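Local coordinates for DNA excision repair protein ERCC-6-like (Homo sapiens, PDB 5JNO), which acts as an ATP-dependent DNA translocase that senses tension on catenated DNA in anaphase, the piece here being its N-terminal TPR region, at residues L28-A31 with F32-N36; F35-A38 with K39-F42; A10-L13 with R14-E18. One frame throughout, in Å; residues are numbered along the deposited sequence.

Interaction 1 of 3, residues L28-A31 with F32-N36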
loop_
_atom_site.group_PDB
_atom_site.type_symbol
_atom_site.label_atom_id
_atom_site.label_comp_id
_atom_site.label_asym_id
_atom_site.label_seq_id
_atom_site.Cartn_x
_atom_site.Cartn_y
_atom_site.Cartn_z
ATOM N N LEU B 28 -1.814 23.104 7.273
ATOM C CA LEU B 28 -1.189 22.058 8.056
ATOM C C LEU B 28 -2.148 21.439 9.085
ATOM O O LEU B 28 -1.999 20.261 9.477
ATOM C CB LEU B 28 0.105 22.603 8.693
ATOM C CG LEU B 28 1.383 22.503 7.832
ATOM C CD1 LEU B 28 1.141 22.554 6.313
ATOM C CD2 LEU B 28 2.438 23.516 8.232
ATOM N N GLU B 29 -3.151 22.210 9.479
ATOM C CA GLU B 29 -4.169 21.745 10.420
ATOM C C GLU B 29 -4.942 20.586 9.848
ATOM O O GLU B 29 -5.159 19.602 10.535
ATOM C CB GLU B 29 -5.151 22.871 10.761
ATOM C CG GLU B 29 -6.423 22.422 11.462
ATOM C CD GLU B 29 -7.241 23.598 11.977
ATOM O OE1 GLU B 29 -7.567 24.469 11.142
ATOM O OE2 GLU B 29 -7.548 23.639 13.196
ATOM N N GLU B 30 -5.389 20.771 8.610
ATOM C CA GLU B 30 -6.154 19.779 7.868
ATOM C C GLU B 30 -5.273 18.577 7.512
ATOM O O GLU B 30 -5.683 17.429 7.687
ATOM C CB GLU B 30 -6.730 20.410 6.592
ATOM C CG GLU B 30 -7.575 19.476 5.711
ATOM C CD GLU B 30 -8.944 19.155 6.287
ATOM O OE1 GLU B 30 -9.329 19.715 7.339
ATOM O OE2 GLU B 30 -9.649 18.337 5.656
ATOM N N ALA B 31 -4.066 18.854 7.025
ATOM C CA ALA B 31 -3.091 17.809 6.725
ATOM C C ALA B 31 -2.842 16.881 7.926
ATOM O O ALA B 31 -2.826 15.644 7.778
ATOM C CB ALA B 31 -1.791 18.436 6.257
ATOM N N PHE B 32 -2.663 17.489 9.101
ATOM C CA PHE B 32 -2.373 16.766 10.339
ATOM C C PHE B 32 -3.541 15.879 10.692
ATOM O O PHE B 32 -3.347 14.704 11.006
ATOM C CB PHE B 32 -2.051 17.742 11.504
ATOM C CG PHE B 32 -1.776 17.066 12.833
ATOM C CD1 PHE B 32 -2.809 16.796 13.721
ATOM C CD2 PHE B 32 -0.487 16.735 13.212
ATOM C CE1 PHE B 32 -2.566 16.197 14.958
ATOM C CE2 PHE B 32 -0.234 16.124 14.439
ATOM C CZ PHE B 32 -1.272 15.857 15.313
ATOM N N LYS B 33 -4.747 16.438 10.651
ATOM C CA LYS B 33 -5.949 15.666 10.900
ATOM C C LYS B 33 -6.038 14.477 9.906
ATOM O O LYS B 33 -6.249 13.345 10.329
ATOM C CB LYS B 33 -7.174 16.557 10.770
ATOM C CG LYS B 33 -8.511 15.852 10.959
ATOM C CD LYS B 33 -9.669 16.779 10.586
ATOM C CE LYS B 33 -10.865 16.017 10.029
ATOM N NZ LYS B 33 -11.737 16.943 9.265
ATOM N N LEU B 34 -5.864 14.747 8.614
ATOM C CA LEU B 34 -6.007 13.701 7.576
ATOM C C LEU B 34 -4.925 12.606 7.631
ATOM O O LEU B 34 -5.259 11.406 7.645
ATOM C CB LEU B 34 -6.060 14.316 6.181
ATOM C CG LEU B 34 -7.293 15.172 5.897
ATOM C CD1 LEU B 34 -7.095 15.928 4.594
ATOM C CD2 LEU B 34 -8.562 14.335 5.837
ATOM N N PHE B 35 -3.650 12.998 7.701
ATOM C CA PHE B 35 -2.594 12.020 7.952
ATOM C C PHE B 35 -2.870 11.155 9.181
ATOM O O PHE B 35 -2.546 9.979 9.177
ATOM C CB PHE B 35 -1.206 12.652 8.071
ATOM C CG PHE B 35 -0.611 13.084 6.755
ATOM C CD1 PHE B 35 -0.474 12.179 5.685
ATOM C CD2 PHE B 35 -0.120 14.387 6.587
ATOM C CE1 PHE B 35 0.098 12.590 4.474
ATOM C CE2 PHE B 35 0.448 14.802 5.378
ATOM C CZ PHE B 35 0.559 13.908 4.323
ATOM N N ASN B 36 -3.468 11.709 10.227
ATOM C CA ASN B 36 -3.782 10.896 11.406
ATOM C C ASN B 36 -4.878 9.890 11.200
ATOM O O ASN B 36 -4.816 8.807 11.765
ATOM C CB ASN B 36 -4.137 11.781 12.601
ATOM C CG ASN B 36 -2.912 12.197 13.360
ATOM O OD1 ASN B 36 -2.269 11.364 14.002
ATOM N ND2 ASN B 36 -2.550 13.463 13.257
#

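Interaction 2 of 3, residues F35-A38 with K39-F42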
loop_
_atom_site.group_PDB
_atom_site.type_symbol
_atom_site.label_atom_id
_atom_site.label_comp_id
_atom_site.label_asym_id
_atom_site.label_seq_id
_atom_site.Cartn_x
_atom_site.Cartn_y
_atom_site.Cartn_z
ATOM N N PHE B 35 -3.650 12.998 7.701
ATOM C CA PHE B 35 -2.594 12.020 7.952
ATOM C C PHE B 35 -2.870 11.155 9.181
ATOM O O PHE B 35 -2.546 9.979 9.177
ATOM C CB PHE B 35 -1.206 12.652 8.071
ATOM C CG PHE B 35 -0.611 13.084 6.755
ATOM C CD1 PHE B 35 -0.474 12.179 5.685
ATOM C CD2 PHE B 35 -0.120 14.387 6.587
ATOM C CE1 PHE B 35 0.098 12.590 4.474
ATOM C CE2 PHE B 35 0.448 14.802 5.378
ATOM C CZ PHE B 35 0.559 13.908 4.323
ATOM N N ASN B 36 -3.468 11.709 10.227
ATOM C CA ASN B 36 -3.782 10.896 11.406
ATOM C C ASN B 36 -4.878 9.890 11.200
ATOM O O ASN B 36 -4.816 8.807 11.765
ATOM C CB ASN B 36 -4.137 11.781 12.601
ATOM C CG ASN B 36 -2.912 12.197 13.360
ATOM O OD1 ASN B 36 -2.269 11.364 14.002
ATOM N ND2 ASN B 36 -2.550 13.463 13.257
ATOM N N LEU B 37 -5.901 10.270 10.443
ATOM C CA LEU B 37 -6.977 9.349 10.075
ATOM C C LEU B 37 -6.441 8.193 9.192
ATOM O O LEU B 37 -6.858 7.043 9.349
ATOM C CB LEU B 37 -8.104 10.096 9.359
ATOM C CG LEU B 37 -8.850 11.105 10.224
ATOM C CD1 LEU B 37 -9.723 12.012 9.372
ATOM C CD2 LEU B 37 -9.677 10.403 11.291
ATOM N N ALA B 38 -5.493 8.510 8.312
ATOM C CA ALA B 38 -4.731 7.504 7.564
ATOM C C ALA B 38 -3.903 6.560 8.454
ATOM O O ALA B 38 -3.972 5.334 8.315
ATOM C CB ALA B 38 -3.833 8.183 6.543
ATOM N N LYS B 39 -3.142 7.131 9.377
ATOM C CA LYS B 39 -2.358 6.357 10.337
ATOM C C LYS B 39 -3.220 5.371 11.115
ATOM O O LYS B 39 -2.749 4.283 11.492
ATOM C CB LYS B 39 -1.617 7.289 11.325
ATOM C CG LYS B 39 -0.937 6.571 12.484
ATOM C CD LYS B 39 0.044 7.463 13.253
ATOM C CE LYS B 39 -0.665 8.578 14.028
ATOM N NZ LYS B 39 -1.780 8.126 14.918
ATOM N N ASP B 40 -4.459 5.765 11.393
ATOM C CA ASP B 40 -5.373 4.925 12.161
ATOM C C ASP B 40 -5.851 3.713 11.390
ATOM O O ASP B 40 -6.246 2.730 12.008
ATOM C CB ASP B 40 -6.620 5.691 12.565
ATOM C CG ASP B 40 -6.358 6.774 13.609
ATOM O OD1 ASP B 40 -5.250 6.893 14.204
ATOM O OD2 ASP B 40 -7.327 7.517 13.817
ATOM N N ILE B 41 -5.871 3.806 10.064
ATOM C CA ILE B 41 -6.223 2.666 9.210
ATOM C C ILE B 41 -4.989 1.814 8.922
ATOM O O ILE B 41 -5.035 0.597 9.061
ATOM C CB ILE B 41 -6.856 3.141 7.879
ATOM C CG1 ILE B 41 -8.123 3.960 8.161
ATOM C CG2 ILE B 41 -7.154 1.947 6.960
ATOM C CD1 ILE B 41 -8.675 4.707 6.974
ATOM N N PHE B 42 -3.888 2.444 8.523
ATOM C CA PHE B 42 -2.722 1.715 7.997
ATOM C C PHE B 42 -1.443 2.466 8.372
ATOM O O PHE B 42 -0.888 3.218 7.564
ATOM C CB PHE B 42 -2.865 1.566 6.471
ATOM C CG PHE B 42 -1.865 0.637 5.806
ATOM C CD1 PHE B 42 -0.749 0.106 6.470
ATOM C CD2 PHE B 42 -2.042 0.314 4.459
ATOM C CE1 PHE B 42 0.139 -0.733 5.823
ATOM C CE2 PHE B 42 -1.156 -0.541 3.801
ATOM C CZ PHE B 42 -0.065 -1.060 4.488
#

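Interaction 3 of 3, residues A10-L13 with R14-E18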
loop_
_atom_site.group_PDB
_atom_site.type_symbol
_atom_site.label_atom_id
_atom_site.label_comp_id
_atom_site.label_asym_id
_atom_site.label_seq_id
_atom_site.Cartn_x
_atom_site.Cartn_y
_atom_site.Cartn_z
ATOM N N ALA B 10 -9.483 2.397 0.423
ATOM C CA ALA B 10 -10.013 3.563 -0.286
ATOM C C ALA B 10 -9.965 4.810 0.597
ATOM O O ALA B 10 -9.559 5.863 0.138
ATOM C CB ALA B 10 -11.424 3.297 -0.793
ATOM N N HIS B 11 -10.370 4.659 1.852
ATOM C CA HIS B 11 -10.330 5.748 2.831
ATOM C C HIS B 11 -8.900 6.180 3.135
ATOM O O HIS B 11 -8.605 7.379 3.124
ATOM C CB HIS B 11 -11.021 5.327 4.126
ATOM C CG HIS B 11 -12.510 5.337 4.033
ATOM N ND1 HIS B 11 -13.219 6.455 3.645
ATOM C CD2 HIS B 11 -13.426 4.379 4.291
ATOM C CE1 HIS B 11 -14.509 6.180 3.654
ATOM N NE2 HIS B 11 -14.659 4.922 4.031
ATOM N N TYR B 12 -8.021 5.200 3.373
ATOM C CA TYR B 12 -6.602 5.455 3.544
ATOM C C TYR B 12 -6.037 6.279 2.391
ATOM O O TYR B 12 -5.433 7.351 2.617
ATOM C CB TYR B 12 -5.814 4.182 3.722
ATOM C CG TYR B 12 -4.321 4.400 3.744
ATOM C CD1 TYR B 12 -3.654 4.737 4.936
ATOM C CD2 TYR B 12 -3.564 4.297 2.581
ATOM C CE1 TYR B 12 -2.275 4.967 4.959
ATOM C CE2 TYR B 12 -2.185 4.534 2.595
ATOM C CZ TYR B 12 -1.549 4.871 3.796
ATOM O OH TYR B 12 -0.196 5.096 3.802
ATOM N N LEU B 13 -6.275 5.819 1.172
ATOM C CA LEU B 13 -5.738 6.497 0.005
ATOM C C LEU B 13 -6.312 7.908 -0.230
ATOM O O LEU B 13 -5.593 8.789 -0.674
ATOM C CB LEU B 13 -5.883 5.641 -1.255
ATOM C CG LEU B 13 -5.018 4.360 -1.298
ATOM C CD1 LEU B 13 -5.576 3.342 -2.298
ATOM C CD2 LEU B 13 -3.582 4.666 -1.665
ATOM N N ARG B 14 -7.588 8.115 0.027
ATOM C CA ARG B 14 -8.200 9.427 -0.174
ATOM C C ARG B 14 -7.612 10.390 0.886
ATOM O O ARG B 14 -7.256 11.513 0.556
ATOM C CB ARG B 14 -9.739 9.328 -0.081
ATOM C CG ARG B 14 -10.532 10.642 -0.111
ATOM C CD ARG B 14 -12.029 10.392 0.127
ATOM N NE ARG B 14 -12.631 9.557 -0.936
ATOM C CZ ARG B 14 -13.012 8.264 -0.847
ATOM N NH1 ARG B 14 -12.904 7.556 0.292
ATOM N NH2 ARG B 14 -13.526 7.659 -1.934
ATOM N N TYR B 15 -7.486 9.914 2.127
ATOM C CA TYR B 15 -6.896 10.692 3.220
ATOM C C TYR B 15 -5.490 11.156 2.914
ATOM O O TYR B 15 -5.192 12.334 3.091
ATOM C CB TYR B 15 -6.911 9.932 4.554
ATOM C CG TYR B 15 -8.294 9.708 5.132
ATOM C CD1 TYR B 15 -9.339 10.625 4.927
ATOM C CD2 TYR B 15 -8.560 8.585 5.917
ATOM C CE1 TYR B 15 -10.594 10.423 5.479
ATOM C CE2 TYR B 15 -9.821 8.354 6.446
ATOM C CZ TYR B 15 -10.825 9.277 6.227
ATOM O OH TYR B 15 -12.056 9.071 6.775
ATOM N N VAL B 16 -4.640 10.264 2.423
ATOM C CA VAL B 16 -3.273 10.646 2.053
ATOM C C VAL B 16 -3.281 11.620 0.889
ATOM O O VAL B 16 -2.538 12.592 0.923
ATOM C CB VAL B 16 -2.375 9.422 1.717
ATOM C CG1 VAL B 16 -1.027 9.820 1.118
ATOM C CG2 VAL B 16 -2.155 8.608 2.975
ATOM N N LYS B 17 -4.090 11.360 -0.143
ATOM C CA LYS B 17 -4.153 12.280 -1.272
ATOM C C LYS B 17 -4.497 13.716 -0.793
ATOM O O LYS B 17 -3.870 14.679 -1.221
ATOM C CB LYS B 17 -5.181 11.837 -2.300
ATOM C CG LYS B 17 -5.184 12.693 -3.564
ATOM C CD LYS B 17 -6.430 12.465 -4.414
ATOM C CE LYS B 17 -6.327 13.105 -5.806
ATOM N NZ LYS B 17 -5.771 12.181 -6.844
ATOM N N GLU B 18 -5.498 13.819 0.073
ATOM C CA GLU B 18 -5.995 15.118 0.565
ATOM C C GLU B 18 -5.036 15.760 1.560
ATOM O O GLU B 18 -4.890 16.979 1.572
ATOM C CB GLU B 18 -7.390 14.982 1.181
ATOM C CG GLU B 18 -8.481 14.865 0.124
ATOM C CD GLU B 18 -9.792 14.299 0.646
ATOM O OE1 GLU B 18 -9.893 14.003 1.858
ATOM O OE2 GLU B 18 -10.728 14.128 -0.173
#

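Interaction 1 of 3, residues L28-A31 with F32-N36
Glu30 and Leu34 pack one turn apart on helix 28-41 of the TPR repeat, a regular alpha-helical i to i+4 contact. The bend at chi2 (73°) turns the Glu30 carboxylate forward along the helix, and OE2 comes to 3.7 Å from Leu34 CD1. The other oxygen, OE1, lies 4.1 Å from Lys33 NZ; the two side chains run side by side and point the same way, but their opposite charges stay beyond salt-bridge distance. On the buried side, Ala31 CB makes a loose apolar contact with Phe35 CE2, and Ala31 O sits 3.2 Å from Phe35 CD2, oblique to the ring. Main-chain bonds hold this spacing, from Leu34 N to Glu30 O and from Phe35 N to Ala31 O, both 2.8 Å. Further out, Ala31 rests on Thr23, Leu34 on Glu18 and Ala19, and Phe35 on Ala19, all of helix 6-25, while Asp27 OD1 takes the backbone N-H of Glu30 in the first turn. Phe32 O is gripped twice, by the backbone N and the side-chain amide of Asn36, from opposite faces of its carbonyl plane. The same amide nitrogen, Asn36 ND2, lies over the centre of the Phe32 ring, 3.2 Å above its plane.

Interaction 2 of 3, residues F35-A38 with K39-F42
The C-terminal end of helix 28-41, the second long helix of the TPR repeat region, runs out through this contact into the turn at Phe42. Regular alpha-helical bonding enters with Lys39 N to Phe35 O at 2.9 Å, then becomes less straight: Asp40 N still bonds to Asn36 O, but with an N-H...O angle of 139°, and Ile41 N reaches Leu37 O only weakly, at 3.5 Å. Ile41 N also bonds to Ala38 O at 3.0 Å, from well above the carbonyl plane, an i to i+3 link of the 3-10 type. Phe42 N meets the same oxygen much more squarely, at 2.9 Å and an N-H...O angle of 167°, so two successive amides share one acceptor.

Asn36 and Lys39 lie side by side on the outer surface and point the same way. Bends at chi3 (68°) and chi4 curl the lysine chain back, bringing CE to 3.2 Å from Asn36 OD1; the amide's other end, ND2, is bonded to Phe32 O one turn earlier. Lys39 NZ makes a long salt bridge with Asp40 OD1, 3.8 Å away. That carboxylate folds back over the helix, with OD1 3.1 Å from Asn36 O. Both are acceptors, and the nearby ammonium may ease their repulsion.

On the inner side, Ile41 CG1 packs against Leu37 O, while Leu37 and Ile41 both touch helix 6-25, at Tyr15 and at Gln8 and His11. Phe42 meets the Tyr12 ring and forms a cation-pi contact with a basic side chain of another protein chain. Mixed i to i+4 and i to i+3 bonding before an extended residue, here Phe42, is typical of a helix C-terminus, which in this fold closes the second helix of the TPR hairpin.

Interaction 3 of 3, residues A10-L13 with R14-E18
Four successive i to i+4 bonds, Arg14 N to Ala10 O, Tyr15 N to His11 O, Val16 N to Tyr12 O and Lys17 N to Leu13 O, all 2.9 to 3.0 Å long, mark an unbroken alpha-helix. Val16 CG2 lies over one face of the Tyr12 ring in a CH-pi contact, 4.1 Å from the ring centroid and 20° off its normal. The methyl sits toward the phenolic end, 3.9 Å from Tyr12 CZ. With CG2 anti to its own carbonyl carbon, Val16 directs this branch back at Tyr12, whose ring swings out with CG anti to the backbone N (chi1 173°).

His11 and Arg14 run side by side on a different side of the helix. Arg14 NH1 lies 3.5 Å from His11 ND1, which approaches the guanidinium at its edge, near its plane; the two planes are 67° apart. Tyr15 folds back over the preceding turn, placing one face of its ring against His11 O, 3.0 Å from CD2, while His11 CB packs against CE2.

Tyr12 OH bonds to Asn44 OD1 and to a polar side chain of another protein chain. Ala10 and Leu13 also pack against that partner chain. Within its own chain, Tyr12 packs on Ala38 of helix 28-41, and Tyr12 and Val16 meet Val47 of helix 45-48.

How the interactions relate
The two long antiparallel helices of the TPR hairpin carry all three contacts: interactions 1 and 2 succeed each other on helix 28-41 and share Phe35 and Asn36, whereas interaction 3 belongs to helix 6-25. Interactions 1 and 2 are partly buried, and interaction 3 is a surface contact that faces another protein chain. Leu34 packs on Glu18 to join 1 and 3, while Ile41 CD1 lies against His11 CB and Phe42 O against Tyr12 CE1 to join 2 and 3. Bonding is regular in 3 and at the helix start in 1 but changes toward its end in 2. Aromatic rings carry much of 3, beside a histidine-arginine pair; amide and charged groups line the outer side of 1 and 2.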